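Aspartate--tRNA(Asp/Asn) ligase (Sulfolobus tokodaii, PDB 1WYD) attaches L-aspartate to both tRNA(Asp) and tRNA(Asn), first activating the amino acid with ATP as aspartyl-adenylate and then transferring it to the acceptor end of the tRNA. Local coordinates at residues Ile114-Arg117 and Leu118-Arg121. Sequence-based numbering, arbitrary orientation.
Sequences IDTR and LRER
The guanidinium of Arg119 folds back over the preceding turn, with Thr116 CA 3.7 Å above one face, toward the rim, and Asp115 O over that same face. Its NH2 ends beside Thr116, 3.6 Å from OG1 and equally near CG2, a packing contact rather than a hydrogen bond. The second flat group, that of Arg121, has Leu118 CD2 over one face, also off-centre. This is the short helix 114-118 of the class II synthetase catalytic domain, running through a tight turn into helix 121-125, where Glu120 holds the N-cap position. One good helical bond fixes the first part: Leu118 N donates to Ile114 O at 2.8 Å, with an N-H...O angle of 161°; the next, from Arg119 N to Asp115 O, is weak. Leu118 places CG anti to its carbonyl carbon (chi1 -64°), which turns the side chain back along the helix to meet Ile114 CD1 at 3.6 Å from CG. CD1 of the same leucine also lies by Asp115 OD1, whose carboxylate pairs through OD2 with Arg426. An alanine here would probably open a gap between Ile114 and the Arg121 guanidinium, leaving that face without its methyl cover. The two buried arginines, Arg117 and Arg121, have like charges, probably offset by Glu416, which pairs with Arg117, and Asp124, which pairs with Arg121. Arg121 also donates from NE to Pro419 O and from NH2 to Lys415 O, tying the turn to the C-terminal loop, while Arg119 O accepts from Lys385 of the second subunit. Between the two guanidiniums sits one water, accepting from Arg117 NH2 at 2.9 Å and from Arg121 NH1 at 2.8 Å.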
loop_
_atom_site.group_PDB
_atom_site.type_symbol
_atom_site.label_atom_id
_atom_site.label_comp_id
_atom_site.label_asym_id
_atom_site.label_seq_id
_atom_site.Cartn_x
_atom_site.Cartn_y
_atom_site.Cartn_z
ATOM N N ILE B 114 2.957 -24.402 13.647
ATOM C CA ILE B 114 3.108 -23.402 12.608
ATOM C C ILE B 114 3.792 -23.929 11.313
ATOM O O ILE B 114 3.292 -23.747 10.190
ATOM C CB ILE B 114 3.864 -22.214 13.244
ATOM C CG1 ILE B 114 3.381 -20.853 12.696
ATOM C CG2 ILE B 114 5.405 -22.435 13.218
ATOM C CD1 ILE B 114 2.893 -20.823 11.292
ATOM N N ASP B 115 4.909 -24.624 11.466
ATOM C CA ASP B 115 5.664 -25.049 10.283
ATOM C C ASP B 115 4.993 -26.106 9.443
ATOM O O ASP B 115 5.090 -26.054 8.223
ATOM C CB ASP B 115 7.104 -25.383 10.627
ATOM C CG ASP B 115 7.891 -24.146 10.964
ATOM O OD1 ASP B 115 7.884 -23.181 10.145
ATOM O OD2 ASP B 115 8.495 -24.028 12.054
ATOM N N THR B 116 4.277 -27.025 10.084
ATOM C CA THR B 116 3.399 -27.971 9.385
ATOM C C THR B 116 2.224 -27.305 8.667
ATOM O O THR B 116 1.790 -27.771 7.619
ATOM C CB THR B 116 2.831 -29.024 10.365
ATOM O OG1 THR B 116 3.911 -29.650 11.074
ATOM C CG2 THR B 116 2.130 -30.166 9.593
ATOM N N ARG B 117 1.685 -26.247 9.261
ATOM C CA ARG B 117 0.626 -25.484 8.636
ATOM C C ARG B 117 1.091 -24.655 7.441
ATOM O O ARG B 117 0.367 -24.534 6.449
ATOM C CB ARG B 117 -0.030 -24.570 9.671
ATOM C CG ARG B 117 -0.957 -25.315 10.602
ATOM C CD ARG B 117 -0.806 -24.884 12.021
ATOM N NE ARG B 117 -1.168 -23.482 12.137
ATOM C CZ ARG B 117 -0.729 -22.668 13.078
ATOM N NH1 ARG B 117 0.109 -23.108 14.013
ATOM N NH2 ARG B 117 -1.137 -21.398 13.079
ATOM N N LEU B 118 2.284 -24.068 7.554
ATOM C CA LEU B 118 2.917 -23.346 6.456
ATOM C C LEU B 118 3.208 -24.218 5.223
ATOM O O LEU B 118 3.291 -23.700 4.105
ATOM C CB LEU B 118 4.194 -22.645 6.927
ATOM C CG LEU B 118 4.086 -21.531 7.970
ATOM C CD1 LEU B 118 5.451 -21.028 8.466
ATOM C CD2 LEU B 118 3.305 -20.383 7.387
ATOM N N ARG B 119 3.354 -25.526 5.391
ATOM C CA ARG B 119 3.429 -26.396 4.204
ATOM C C ARG B 119 2.071 -26.472 3.504
ATOM O O ARG B 119 1.982 -26.850 2.324
ATOM C CB ARG B 119 3.890 -27.823 4.540
ATOM C CG ARG B 119 5.392 -28.002 4.627
ATOM C CD ARG B 119 5.856 -29.499 4.664
ATOM N NE ARG B 119 5.330 -30.253 5.812
ATOM C CZ ARG B 119 5.844 -30.212 7.051
ATOM N NH1 ARG B 119 6.911 -29.448 7.307
ATOM N NH2 ARG B 119 5.299 -30.932 8.042
ATOM N N GLU B 120 1.008 -26.148 4.245
ATOM C CA GLU B 120 -0.348 -26.231 3.701
ATOM C C GLU B 120 -1.092 -24.975 4.113
ATOM O O GLU B 120 -2.184 -24.998 4.699
ATOM C CB GLU B 120 -1.038 -27.529 4.162
ATOM C CG GLU B 120 -0.317 -28.797 3.717
ATOM C CD GLU B 120 -0.332 -28.992 2.203
ATOM O OE1 GLU B 120 -1.178 -28.389 1.499
ATOM O OE2 GLU B 120 0.510 -29.777 1.704
ATOM N N ARG B 121 -0.454 -23.862 3.790
ATOM C CA ARG B 121 -0.840 -22.575 4.312
ATOM C C ARG B 121 -2.212 -22.142 3.803
ATOM O O ARG B 121 -3.016 -21.594 4.555
ATOM C CB ARG B 121 0.239 -21.556 3.964
ATOM C CG ARG B 121 -0.014 -20.227 4.563
ATOM C CD ARG B 121 -0.252 -20.324 6.035
ATOM N NE ARG B 121 0.283 -19.136 6.682
ATOM C CZ ARG B 121 0.119 -18.851 7.959
ATOM N NH1 ARG B 121 -0.543 -19.690 8.764
ATOM N NH2 ARG B 121 0.689 -17.755 8.436
HETATM O O HOH W 1 -1.851 -19.302 11.154
#